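Local coordinates for insecticidal crystal protein Cry7Cal (Bacillus thuringiensis, PDB 5ZI1) that is an insecticidal crystal toxin active against Locusta migratoria manilensis that, like other delta endotoxins, probably acts after binding receptors on its target, at residues G34-L39 with S95-W100; E42-L47 with N88-Y93; V118-L123 with L152-N157; F233-A238 with M243-E248; G494-I499 with E555-S560. One frame throughout, in Å; residues are numbered along the deposited sequence.

Contact 1: residues G34-L39 with S95-W100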
# COMPACT_ATOMS: atom_id res chain seq x y z
N GLY A 34 1.35 13.40 -25.27
CA GLY A 34 -0.04 13.79 -25.06
C GLY A 34 -0.59 13.28 -23.74
O GLY A 34 -1.23 14.02 -22.99
N GLY A 35 -0.35 12.00 -23.45
CA GLY A 35 -0.77 11.47 -22.16
C GLY A 35 -0.02 12.11 -21.00
O GLY A 35 -0.61 12.41 -19.96
N ILE A 36 1.30 12.31 -21.16
CA ILE A 36 2.08 13.00 -20.13
C ILE A 36 1.47 14.36 -19.82
O ILE A 36 1.41 14.77 -18.65
CB ILE A 36 3.55 13.13 -20.58
CG1 ILE A 36 4.31 11.80 -20.40
CG2 ILE A 36 4.25 14.23 -19.82
CD1 ILE A 36 4.99 11.63 -19.06
N ILE A 37 0.99 15.07 -20.84
CA ILE A 37 0.37 16.36 -20.63
C ILE A 37 -0.92 16.21 -19.82
O ILE A 37 -1.20 16.99 -18.91
CB ILE A 37 0.12 17.08 -21.97
CG1 ILE A 37 1.44 17.60 -22.55
CG2 ILE A 37 -0.88 18.22 -21.79
CD1 ILE A 37 1.33 18.05 -24.00
N GLY A 38 -1.70 15.18 -20.13
CA GLY A 38 -2.92 14.93 -19.38
C GLY A 38 -2.64 14.55 -17.94
O GLY A 38 -3.36 14.96 -17.02
N LEU A 39 -1.58 13.76 -17.71
CA LEU A 39 -1.20 13.42 -16.35
C LEU A 39 -0.80 14.67 -15.56
O LEU A 39 -1.22 14.86 -14.42
CB LEU A 39 -0.07 12.39 -16.34
CG LEU A 39 0.37 12.03 -14.92
CD1 LEU A 39 -0.81 11.45 -14.18
CD2 LEU A 39 1.52 11.05 -14.90
N SER A 95 2.77 23.81 -20.01
CA SER A 95 2.40 24.72 -21.08
C SER A 95 3.44 24.72 -22.20
O SER A 95 3.07 24.74 -23.38
CB SER A 95 2.21 26.12 -20.51
OG SER A 95 1.90 27.06 -21.52
N ALA A 96 4.74 24.70 -21.87
CA ALA A 96 5.75 24.64 -22.92
C ALA A 96 5.83 23.26 -23.53
O ALA A 96 6.10 23.13 -24.74
CB ALA A 96 7.13 25.04 -22.39
N LEU A 97 5.61 22.21 -22.73
CA LEU A 97 5.54 20.87 -23.29
C LEU A 97 4.40 20.76 -24.30
O LEU A 97 4.52 20.07 -25.32
CB LEU A 97 5.39 19.84 -22.18
CG LEU A 97 5.55 18.38 -22.61
CD1 LEU A 97 6.86 18.19 -23.38
CD2 LEU A 97 5.50 17.48 -21.39
N GLU A 98 3.29 21.45 -24.04
CA GLU A 98 2.15 21.38 -24.95
C GLU A 98 2.43 22.15 -26.23
O GLU A 98 2.15 21.65 -27.33
CB GLU A 98 0.90 21.91 -24.26
CG GLU A 98 -0.39 21.49 -24.92
CD GLU A 98 -1.59 21.71 -24.02
OE1 GLU A 98 -2.68 21.25 -24.39
OE2 GLU A 98 -1.43 22.35 -22.95
N ALA A 99 2.99 23.35 -26.12
CA ALA A 99 3.34 24.13 -27.30
C ALA A 99 4.31 23.38 -28.20
O ALA A 99 4.22 23.46 -29.43
CB ALA A 99 3.92 25.48 -26.90
N TRP A 100 5.25 22.65 -27.61
CA TRP A 100 6.21 21.93 -28.43
C TRP A 100 5.57 20.71 -29.08
O TRP A 100 5.79 20.42 -30.26
CB TRP A 100 7.43 21.51 -27.60
CG TRP A 100 8.19 20.37 -28.23
CD1 TRP A 100 9.01 20.44 -29.32
CD2 TRP A 100 8.18 19.00 -27.82
NE1 TRP A 100 9.51 19.19 -29.61
CE2 TRP A 100 9.01 18.29 -28.71
CE3 TRP A 100 7.55 18.30 -26.79
CZ2 TRP A 100 9.22 16.92 -28.59
CZ3 TRP A 100 7.76 16.94 -26.68
CH2 TRP A 100 8.59 16.27 -27.58

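Contact 2: residues E42-L47 with N88-Y93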
# COMPACT_ATOMS: atom_id res chain seq x y z
N GLU A 42 -3.91 16.82 -14.87
CA GLU A 42 -4.63 16.07 -13.84
C GLU A 42 -3.97 16.24 -12.47
O GLU A 42 -4.64 16.53 -11.47
CB GLU A 42 -4.67 14.60 -14.23
CG GLU A 42 -5.88 13.80 -13.81
CD GLU A 42 -6.03 12.51 -14.64
OE1 GLU A 42 -5.16 12.22 -15.49
OE2 GLU A 42 -7.03 11.80 -14.43
N VAL A 43 -2.65 16.07 -12.42
CA VAL A 43 -1.92 16.04 -11.16
C VAL A 43 -1.86 17.42 -10.53
O VAL A 43 -1.93 17.56 -9.30
CB VAL A 43 -0.51 15.45 -11.38
CG1 VAL A 43 0.46 15.90 -10.29
CG2 VAL A 43 -0.58 13.93 -11.40
N LEU A 44 -1.74 18.47 -11.34
CA LEU A 44 -1.73 19.78 -10.73
C LEU A 44 -3.08 20.13 -10.14
O LEU A 44 -3.14 20.77 -9.08
CB LEU A 44 -1.27 20.85 -11.71
CG LEU A 44 0.12 20.68 -12.32
CD1 LEU A 44 0.03 20.80 -13.82
CD2 LEU A 44 1.07 21.72 -11.77
N ARG A 45 -4.18 19.70 -10.76
CA ARG A 45 -5.48 19.98 -10.16
C ARG A 45 -5.65 19.23 -8.85
O ARG A 45 -6.21 19.78 -7.90
CB ARG A 45 -6.60 19.64 -11.14
CG ARG A 45 -6.80 20.73 -12.17
CD ARG A 45 -7.49 20.24 -13.42
NE ARG A 45 -7.44 21.24 -14.49
CZ ARG A 45 -7.93 21.05 -15.71
NH1 ARG A 45 -8.51 19.89 -16.02
NH2 ARG A 45 -7.84 22.01 -16.63
N LEU A 46 -5.15 18.00 -8.77
CA LEU A 46 -5.26 17.25 -7.52
C LEU A 46 -4.43 17.88 -6.42
O LEU A 46 -4.93 18.10 -5.31
CB LEU A 46 -4.85 15.80 -7.71
CG LEU A 46 -5.93 14.91 -8.30
CD1 LEU A 46 -5.35 13.54 -8.61
CD2 LEU A 46 -7.10 14.84 -7.30
N LEU A 47 -3.16 18.18 -6.72
CA LEU A 47 -2.23 18.63 -5.69
C LEU A 47 -2.41 20.10 -5.34
O LEU A 47 -2.13 20.51 -4.21
CB LEU A 47 -0.78 18.36 -6.13
CG LEU A 47 -0.28 16.91 -6.03
CD1 LEU A 47 1.10 16.71 -6.69
CD2 LEU A 47 -0.22 16.50 -4.58
N ASN A 88 3.87 26.98 -10.06
CA ASN A 88 3.99 27.83 -11.24
C ASN A 88 5.04 27.31 -12.22
O ASN A 88 4.92 27.54 -13.42
CB ASN A 88 4.28 29.28 -10.82
CG ASN A 88 3.01 30.01 -10.37
OD1 ASN A 88 2.16 30.38 -11.20
ND2 ASN A 88 2.85 30.18 -9.05
N ALA A 89 6.06 26.59 -11.73
CA ALA A 89 7.07 26.14 -12.69
C ALA A 89 6.56 24.93 -13.45
O ALA A 89 6.74 24.83 -14.67
CB ALA A 89 8.40 25.84 -11.98
N LEU A 90 5.89 24.01 -12.76
CA LEU A 90 5.24 22.91 -13.47
C LEU A 90 4.20 23.43 -14.46
O LEU A 90 4.15 22.97 -15.60
CB LEU A 90 4.60 21.95 -12.48
CG LEU A 90 5.62 21.13 -11.70
CD1 LEU A 90 4.94 20.44 -10.52
CD2 LEU A 90 6.29 20.11 -12.62
N GLU A 91 3.37 24.39 -14.04
CA GLU A 91 2.42 24.98 -14.98
C GLU A 91 3.14 25.47 -16.23
O GLU A 91 2.76 25.13 -17.35
CB GLU A 91 1.65 26.14 -14.34
CG GLU A 91 0.65 25.75 -13.27
CD GLU A 91 0.03 26.96 -12.55
OE1 GLU A 91 0.25 28.12 -12.99
OE2 GLU A 91 -0.69 26.75 -11.54
N GLY A 92 4.19 26.26 -16.04
CA GLY A 92 4.97 26.76 -17.16
C GLY A 92 5.63 25.66 -17.97
O GLY A 92 5.79 25.79 -19.19
N TYR A 93 6.01 24.56 -17.32
CA TYR A 93 6.62 23.47 -18.06
C TYR A 93 5.58 22.73 -18.92
O TYR A 93 5.80 22.51 -20.12
CB TYR A 93 7.36 22.50 -17.12
CG TYR A 93 7.77 21.22 -17.82
CD1 TYR A 93 8.91 21.16 -18.62
CD2 TYR A 93 6.99 20.07 -17.71
CE1 TYR A 93 9.27 19.98 -19.27
CE2 TYR A 93 7.34 18.90 -18.34
CZ TYR A 93 8.46 18.85 -19.13
OH TYR A 93 8.76 17.65 -19.75

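Contact 3: residues V118-L123 with L152-N157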
# COMPACT_ATOMS: atom_id res chain seq x y z
N VAL A 118 14.87 22.31 -17.42
CA VAL A 118 16.03 22.37 -16.52
C VAL A 118 15.82 23.43 -15.46
O VAL A 118 16.22 23.25 -14.30
CB VAL A 118 17.35 22.58 -17.30
CG1 VAL A 118 17.49 21.58 -18.45
CG2 VAL A 118 17.46 23.99 -17.82
N SER A 119 15.13 24.52 -15.78
CA SER A 119 14.81 25.48 -14.72
C SER A 119 13.84 24.88 -13.71
O SER A 119 13.96 25.16 -12.51
CB SER A 119 14.25 26.78 -15.31
OG SER A 119 13.04 26.56 -16.01
N THR A 120 12.89 24.04 -14.15
CA THR A 120 11.94 23.47 -13.18
C THR A 120 12.61 22.38 -12.35
O THR A 120 12.37 22.26 -11.15
CB THR A 120 10.69 22.92 -13.87
OG1 THR A 120 9.98 23.98 -14.51
CG2 THR A 120 9.76 22.27 -12.87
N GLU A 121 13.48 21.59 -12.99
CA GLU A 121 14.16 20.52 -12.27
C GLU A 121 15.15 21.08 -11.26
O GLU A 121 15.33 20.50 -10.18
CB GLU A 121 14.85 19.58 -13.28
CG GLU A 121 15.23 18.22 -12.70
CD GLU A 121 16.53 18.24 -11.90
OE1 GLU A 121 17.43 19.05 -12.25
OE2 GLU A 121 16.65 17.47 -10.91
N ASN A 122 15.78 22.22 -11.57
CA ASN A 122 16.61 22.90 -10.59
C ASN A 122 15.79 23.40 -9.41
O ASN A 122 16.26 23.35 -8.27
CB ASN A 122 17.39 24.04 -11.26
CG ASN A 122 18.63 23.54 -12.05
OD1 ASN A 122 19.12 22.42 -11.85
ND2 ASN A 122 19.13 24.37 -12.95
N LEU A 123 14.54 23.85 -9.64
CA LEU A 123 13.72 24.26 -8.51
C LEU A 123 13.53 23.12 -7.53
O LEU A 123 13.61 23.31 -6.31
CB LEU A 123 12.36 24.80 -8.97
CG LEU A 123 11.55 25.51 -7.85
CD1 LEU A 123 12.45 26.50 -7.12
CD2 LEU A 123 10.33 26.23 -8.38
N LEU A 152 10.89 12.94 -9.29
CA LEU A 152 11.27 11.72 -10.00
C LEU A 152 10.52 11.59 -11.31
O LEU A 152 11.11 11.21 -12.35
CB LEU A 152 11.01 10.51 -9.11
CG LEU A 152 11.95 10.49 -7.91
CD1 LEU A 152 11.64 9.33 -7.00
CD2 LEU A 152 13.36 10.42 -8.44
N PHE A 153 9.23 11.91 -11.29
CA PHE A 153 8.41 11.83 -12.49
C PHE A 153 8.82 12.88 -13.51
O PHE A 153 8.87 12.59 -14.72
CB PHE A 153 6.94 12.00 -12.13
CG PHE A 153 6.07 12.23 -13.31
CD1 PHE A 153 5.91 11.24 -14.27
CD2 PHE A 153 5.42 13.44 -13.49
CE1 PHE A 153 5.11 11.45 -15.37
CE2 PHE A 153 4.62 13.65 -14.60
CZ PHE A 153 4.46 12.65 -15.54
N LEU A 154 9.10 14.10 -13.06
CA LEU A 154 9.62 15.12 -13.97
C LEU A 154 10.92 14.66 -14.63
O LEU A 154 11.15 14.93 -15.81
CB LEU A 154 9.84 16.42 -13.22
CG LEU A 154 10.44 17.52 -14.10
CD1 LEU A 154 9.43 17.90 -15.12
CD2 LEU A 154 10.94 18.74 -13.32
N LEU A 155 11.79 13.97 -13.88
CA LEU A 155 13.07 13.57 -14.44
C LEU A 155 12.88 12.55 -15.55
O LEU A 155 13.66 12.52 -16.51
CB LEU A 155 13.98 13.03 -13.33
CG LEU A 155 14.66 14.12 -12.47
CD1 LEU A 155 15.14 13.63 -11.11
CD2 LEU A 155 15.81 14.73 -13.30
N LYS A 156 11.82 11.73 -15.45
CA LYS A 156 11.50 10.80 -16.53
C LYS A 156 11.33 11.53 -17.86
O LYS A 156 11.70 10.99 -18.91
CB LYS A 156 10.22 10.03 -16.18
CG LYS A 156 9.75 9.07 -17.27
CD LYS A 156 8.54 8.24 -16.83
CE LYS A 156 7.94 7.46 -17.98
NZ LYS A 156 7.06 6.35 -17.53
N ASN A 157 10.79 12.75 -17.83
CA ASN A 157 10.55 13.46 -19.08
C ASN A 157 11.84 13.62 -19.90
O ASN A 157 11.81 13.54 -21.13
CB ASN A 157 9.90 14.82 -18.80
CG ASN A 157 8.41 14.70 -18.41
OD1 ASN A 157 7.61 15.57 -18.75
ND2 ASN A 157 8.06 13.65 -17.69

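Contact 4: residues F233-A238 with M243-E248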
# COMPACT_ATOMS: atom_id res chain seq x y z
N PHE A 233 8.51 4.78 -7.51
CA PHE A 233 9.78 5.48 -7.76
C PHE A 233 10.69 4.76 -8.75
O PHE A 233 11.09 5.38 -9.74
CB PHE A 233 10.50 5.74 -6.42
CG PHE A 233 9.84 6.83 -5.57
CD1 PHE A 233 8.65 7.41 -5.96
CD2 PHE A 233 10.44 7.26 -4.40
CE1 PHE A 233 8.06 8.39 -5.18
CE2 PHE A 233 9.88 8.25 -3.64
CZ PHE A 233 8.68 8.81 -4.02
N PRO A 234 11.01 3.47 -8.59
CA PRO A 234 11.81 2.80 -9.63
C PRO A 234 11.10 2.68 -10.97
O PRO A 234 11.78 2.58 -12.00
CB PRO A 234 12.09 1.41 -9.03
CG PRO A 234 11.65 1.49 -7.60
CD PRO A 234 10.57 2.51 -7.56
N ILE A 235 9.76 2.67 -11.02
CA ILE A 235 9.09 2.57 -12.31
C ILE A 235 9.26 3.85 -13.14
O ILE A 235 9.12 3.81 -14.37
CB ILE A 235 7.62 2.18 -12.09
CG1 ILE A 235 7.56 0.75 -11.57
CG2 ILE A 235 6.79 2.29 -13.37
CD1 ILE A 235 6.33 0.43 -10.88
N TYR A 236 9.62 4.98 -12.52
CA TYR A 236 9.88 6.16 -13.33
C TYR A 236 11.19 6.03 -14.12
O TYR A 236 11.51 6.94 -14.89
CB TYR A 236 9.94 7.42 -12.46
CG TYR A 236 8.66 7.79 -11.75
CD1 TYR A 236 7.42 7.67 -12.36
CD2 TYR A 236 8.69 8.27 -10.45
CE1 TYR A 236 6.27 8.01 -11.70
CE2 TYR A 236 7.54 8.61 -9.78
CZ TYR A 236 6.33 8.48 -10.40
OH TYR A 236 5.18 8.82 -9.74
N ASP A 237 11.92 4.94 -13.91
CA ASP A 237 13.11 4.59 -14.69
C ASP A 237 12.65 4.14 -16.07
O ASP A 237 12.26 2.98 -16.26
CB ASP A 237 13.90 3.50 -13.97
CG ASP A 237 15.15 3.06 -14.70
OD1 ASP A 237 15.28 3.34 -15.91
OD2 ASP A 237 15.98 2.38 -14.06
N ALA A 238 12.68 5.05 -17.04
CA ALA A 238 12.12 4.77 -18.36
C ALA A 238 12.95 3.79 -19.17
O ALA A 238 12.46 3.30 -20.20
CB ALA A 238 11.95 6.07 -19.15
N MET A 243 7.66 0.66 -21.20
CA MET A 243 6.25 0.66 -21.57
C MET A 243 5.37 0.51 -20.34
O MET A 243 5.85 0.31 -19.21
CB MET A 243 5.94 -0.43 -22.61
CG MET A 243 6.06 -1.86 -22.11
SD MET A 243 6.43 -2.99 -23.48
CE MET A 243 5.74 -2.11 -24.89
N GLU A 244 4.07 0.64 -20.57
CA GLU A 244 3.08 0.60 -19.51
C GLU A 244 3.28 -0.61 -18.62
O GLU A 244 3.51 -1.72 -19.11
CB GLU A 244 1.68 0.61 -20.11
CG GLU A 244 1.46 1.81 -21.02
CD GLU A 244 0.12 1.76 -21.73
OE1 GLU A 244 -0.70 0.88 -21.39
OE2 GLU A 244 -0.11 2.61 -22.63
N THR A 245 3.22 -0.38 -17.32
CA THR A 245 3.59 -1.35 -16.30
C THR A 245 2.44 -1.42 -15.32
O THR A 245 1.93 -0.38 -14.90
CB THR A 245 4.87 -0.92 -15.56
OG1 THR A 245 5.93 -0.67 -16.50
CG2 THR A 245 5.31 -1.98 -14.56
N VAL A 246 2.02 -2.63 -14.97
CA VAL A 246 0.86 -2.83 -14.11
C VAL A 246 1.35 -3.30 -12.75
O VAL A 246 2.01 -4.35 -12.65
CB VAL A 246 -0.14 -3.82 -14.72
CG1 VAL A 246 -1.28 -4.08 -13.74
CG2 VAL A 246 -0.67 -3.27 -16.03
N THR A 247 1.01 -2.55 -11.70
CA THR A 247 1.53 -2.82 -10.37
C THR A 247 0.41 -2.99 -9.36
O THR A 247 -0.74 -2.57 -9.57
CB THR A 247 2.45 -1.70 -9.94
OG1 THR A 247 1.69 -0.49 -9.92
CG2 THR A 247 3.56 -1.55 -10.97
N GLU A 248 0.75 -3.64 -8.24
CA GLU A 248 -0.20 -3.90 -7.17
C GLU A 248 0.43 -3.56 -5.82
O GLU A 248 1.62 -3.81 -5.61
CB GLU A 248 -0.65 -5.37 -7.15
CG GLU A 248 -0.91 -5.98 -8.52
CD GLU A 248 -1.59 -7.36 -8.40
OE1 GLU A 248 -1.11 -8.19 -7.58
OE2 GLU A 248 -2.60 -7.60 -9.11

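Contact 5: residues G494-I499 with E555-S560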
# COMPACT_ATOMS: atom_id res chain seq x y z
N GLY A 494 4.32 -3.77 -0.07
CA GLY A 494 3.79 -5.00 0.48
C GLY A 494 4.93 -5.88 0.91
O GLY A 494 6.09 -5.48 0.81
N PRO A 495 4.64 -7.06 1.43
CA PRO A 495 5.72 -7.93 1.93
C PRO A 495 6.48 -8.59 0.79
O PRO A 495 6.09 -8.52 -0.38
CB PRO A 495 4.99 -8.95 2.80
CG PRO A 495 3.57 -8.89 2.37
CD PRO A 495 3.31 -7.53 1.86
N ILE A 496 7.59 -9.23 1.15
CA ILE A 496 8.53 -9.82 0.19
C ILE A 496 8.93 -11.19 0.71
O ILE A 496 8.67 -11.55 1.85
CB ILE A 496 9.78 -8.93 -0.03
CG1 ILE A 496 10.58 -8.79 1.27
CG2 ILE A 496 9.39 -7.57 -0.58
CD1 ILE A 496 11.82 -7.96 1.13
N LEU A 497 9.55 -11.98 -0.17
CA LEU A 497 10.05 -13.30 0.21
C LEU A 497 11.51 -13.22 0.66
O LEU A 497 12.32 -12.53 0.03
CB LEU A 497 9.94 -14.29 -0.95
CG LEU A 497 8.54 -14.69 -1.42
CD1 LEU A 497 8.54 -16.11 -1.96
CD2 LEU A 497 7.53 -14.55 -0.31
N LYS A 498 11.83 -13.95 1.73
CA LYS A 498 13.20 -14.09 2.22
C LYS A 498 13.60 -15.55 2.15
O LYS A 498 13.09 -16.38 2.90
CB LYS A 498 13.32 -13.57 3.64
CG LYS A 498 14.73 -13.61 4.18
CD LYS A 498 14.77 -13.05 5.58
CE LYS A 498 14.84 -14.17 6.62
NZ LYS A 498 16.22 -14.28 7.20
N ILE A 499 14.54 -15.87 1.26
CA ILE A 499 15.01 -17.23 1.06
C ILE A 499 16.41 -17.36 1.67
O ILE A 499 17.30 -16.57 1.35
CB ILE A 499 15.04 -17.60 -0.43
CG1 ILE A 499 13.73 -17.19 -1.10
CG2 ILE A 499 15.28 -19.11 -0.62
CD1 ILE A 499 13.86 -17.03 -2.59
N GLU A 555 23.21 -5.56 6.16
CA GLU A 555 22.98 -4.17 5.81
C GLU A 555 21.61 -4.02 5.15
O GLU A 555 20.82 -4.96 5.05
CB GLU A 555 24.12 -3.65 4.92
CG GLU A 555 24.04 -4.07 3.47
CD GLU A 555 25.37 -3.91 2.72
OE1 GLU A 555 25.35 -3.99 1.48
OE2 GLU A 555 26.42 -3.71 3.38
N ALA A 556 21.30 -2.79 4.74
CA ALA A 556 20.00 -2.51 4.16
C ALA A 556 19.83 -3.27 2.85
O ALA A 556 20.80 -3.53 2.12
CB ALA A 556 19.82 -1.01 3.93
N LEU A 557 18.59 -3.65 2.56
CA LEU A 557 18.35 -4.35 1.31
C LEU A 557 18.62 -3.40 0.15
O LEU A 557 18.29 -2.22 0.21
CB LEU A 557 16.92 -4.89 1.25
CG LEU A 557 16.77 -6.31 1.81
CD1 LEU A 557 17.04 -6.35 3.30
CD2 LEU A 557 15.39 -6.88 1.51
N LYS A 558 19.25 -3.92 -0.88
CA LYS A 558 19.50 -3.16 -2.09
C LYS A 558 19.16 -4.06 -3.26
O LYS A 558 19.62 -5.21 -3.31
CB LYS A 558 20.96 -2.68 -2.14
N TYR A 559 18.33 -3.57 -4.17
CA TYR A 559 17.72 -4.38 -5.21
C TYR A 559 18.37 -4.15 -6.56
O TYR A 559 18.70 -3.01 -6.91
CB TYR A 559 16.22 -4.09 -5.35
CG TYR A 559 15.39 -4.58 -4.21
CD1 TYR A 559 15.03 -5.93 -4.12
CD2 TYR A 559 14.95 -3.71 -3.21
CE1 TYR A 559 14.27 -6.39 -3.07
CE2 TYR A 559 14.17 -4.17 -2.16
CZ TYR A 559 13.84 -5.51 -2.09
OH TYR A 559 13.09 -5.97 -1.05
N SER A 560 18.50 -5.22 -7.33
CA SER A 560 18.67 -5.04 -8.77
C SER A 560 17.71 -5.96 -9.51
O SER A 560 16.74 -6.46 -8.93
CB SER A 560 20.13 -5.28 -9.19
OG SER A 560 20.60 -6.48 -8.62

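Contact 1: residues G34-L39 with S95-W100
Ile37 pushes its terminal methyl against the facing helix at Glu98, where CD1 of Ile37 lies 3.6 Å from CA of Glu98 and 3.9 Å from CB of Glu98. The two side chains cross at about a right angle, so the methyl meets the foot of Glu98, while the glutamate chain runs on, extended, toward its exposed end. Beside it, CG1 of Ile37 packs 4.2 Å from CG of Leu97, and CG2 of Ile36 touches CD2 of Leu97 at 3.8 Å. Ile37 gains its reach from CG1 lying beside the backbone N with CD1 stretched away (chi2 168°). Behind these atoms, helices 33-47 and 73-101 run nearly antiparallel in the N-terminal helical domain; their local axes approach to 10.1 Å at 156°. Helix 141-165 backs the pair: Ile36 also rests on Phe153 and Asn157, and Leu97 on Trp165. No hydrogen bond or salt bridge joins the segments. Their association is therefore apolar packing and hydrophobic burial, with the glutamate contributing its aliphatic base at the margin rather than its charge.

Contact 2: residues E42-L47 with N88-Y93
Leu44 reaches across to Leu90 and Glu91 in a second packing step between helices 33-47 and 73-101, two members of the alpha-helical bundle that forms the N-terminal domain of this toxin. The leucines cross at a slant. Leu44 points its CB toward the partner helix, and its CD2 settles 3.6 Å from CB of Leu90, meeting the methylene at the root of that side chain rather than its branch. Two torsions bring this about: CG of Leu44 lies beside the backbone N (chi1 -59°), and chi2, at 129°, falls away from the usual staggered values, which directs CD2 at Leu90. Glu91 adds its backbone N and CG to the surface this methyl rests on. Its carboxylate looks to other residues: OE2 makes a salt bridge with Arg87, one turn earlier on the same helix, and a long, weak ion pair with Lys51. The charge is thus probably engaged mainly by Arg87, and takes no part in the contact with Leu44. On neighbouring faces, Val43 and Leu47 pack on Leu150 of helix 141-165, and the hydroxyl of Tyr93 is hydrogen-bonded to Asn157. Within the contact one methyl does all the touching for its helix: CD2 of Leu44 also stands 4.2 Å from N of Glu91 and 4.3 Å from CG of Glu91.

Contact 3: residues V118-L123 with L152-N157
Glu121 and Leu154 face each other, their CA atoms 7.3 Å apart, where helices 107-127 and 141-165 pass nearly antiparallel, the local axes 10.4 Å apart at 156°. Leu154 sends one methyl between two neighbours: its CD2 is 3.7 Å from CG2 of Thr120 and 3.8 Å from CA of Glu121. Thr120 turns its own CG2 toward Leu154, while OG1 lies beside the backbone N and hydrogen-bonds to the carbonyl of Arg116 one turn earlier, with a weak second bond to Ala89 of helix 73-101. Glu121 works differently. CG of Glu121 lies anti to the backbone N and the chain then bends at chi2 (-81°), taking the side chain across Leu155 at a slant, with CG of Glu121 3.6 Å from CD2 of Leu155. The bend also brings OE2 of Glu121 to 3.7 Å from CD2 of Leu155, placing a buried carboxylate beside a methyl. That carboxylate has partners on both helices: OE1 forms a salt bridge with Lys125, and OE2 a hydrogen bond with His151. Together they fix its rotation, and the lysine probably favours the charged form. Although no hydrogen bond links the two segments themselves, the Glu121-His151 bond ties their helices together just beyond the packed leucines. Helix 141-165 is surrounded here, consistent with the central helix of the delta endotoxin bundle: Leu154 also meets Tyr93 of helix 73-101, Phe153 packs on Leu39 of helix 33-47, and Leu155 leans on Tyr182 of helix 169-202.

Contact 4: residues F233-A238 with M243-E248
Ile235 packs against Thr245 and Thr247 at the junction where the chain leaves the N-terminal helical bundle and enters the beta-rich part of the toxin. Ile235 sits in the weakly bonded helical turn that closes the bundle; the threonines belong to the extended chain around strand 245-246, which pairs in parallel with strand 468-472. Ile235 gives the largest share of the interface. Its CG1 lies beside the backbone N and the chain stretches on (chi2 159°), so the terminal methyl meets that of Thr247 tip to tip, with CD1 of Ile235 3.4 Å from CG2 of Thr247. That is tighter than ordinary carbon contact. Thr247 offers the methyl because its OG1 occupies the position between the backbone N and the carbonyl carbon (chi1 61°), leaving CG2 beside the N. The other branch of Ile235 serves Thr245 more loosely: CG2 of Ile235 is 4.3 Å from CB of Thr245. In strand fashion both threonines turn CB toward the helical turn, and Val246 between them turns away. Backbone bonds from Val246 to Ile468 and Gln470 hold this chain in the sheet, while Phe233 and Tyr236 pack on Leu152 of the bundle. Thr245 keeps its hydroxyl busy within its own segment: OG1 donates to O of Met243 at 2.9 Å, in the plane of that carbonyl and with a C=O...O angle of 157°.

Contact 5: residues G494-I499 with E555-S560
In the C-terminal beta-sandwich domain of the toxin, related to galactose-binding-like modules, Ile496 at the start of strand 496-500 meets Leu557 and Tyr559 from the loop that leads into strand 560-571. The interface is small and gathers round one methyl. CD1 of Ile496 lies 3.7 Å from CD2 of Leu557, the two side chains reaching toward each other tip to tip. The same CD1 of Ile496 comes to 3.2 Å from OH of Tyr559, a close carbon-oxygen approach and not a hydrogen bond. Tyr559 points back at Ile496, against the direction of its side chain, and touches with its phenol oxygen; CG2 of Ile496, the second branch, stands farther from that OH of Tyr559, at 4.1 Å. Ile496 holds CG1 between its backbone N and carbonyl carbon (chi1 63°) and continues fully extended (chi2 179°), which carries CD1 out to the loop. The ring of Tyr559 has a further partner in Arg527, which makes a cation-pi contact with it. The isoleucine is buried, the two loop residues only partly so, and no hydrogen bond crosses between the segments. Strand 496-500 runs antiparallel between strands 484-487 and 589-599, bonding through Ile496 to Ile487 and through Leu497 to Ile592. Strand 560-571 belongs to the same sheet; in the pairing order 589-599 and 521-530 come between them, and the loop ahead of 560-571 reaches back to 496-500, with Leu557 resting on Tyr591 of strand 589-599.

How the contacts relate
Contacts 1, 2 and 3 lie 11 to 14 Å apart, centre to centre, in the N-terminal helical domain. Contacts 1 and 2 share helices 33-47 and 73-101, contact 2 being nested within the chain loop that contact 1 closes. Contact 3 follows in sequence and joins the next two helices, 107-127 and 141-165. Contact 4, about 18 Å from contact 3, touches it through Leu152 and Phe233 and leads out of the bundle. Contact 5 lies about 18 Å from contact 4, in the C-terminal domain; it and contact 4 reach the same mixed sheet. The series thus runs from the bundle through its junction to the beta-sandwich of this toxin portion of a longer protein.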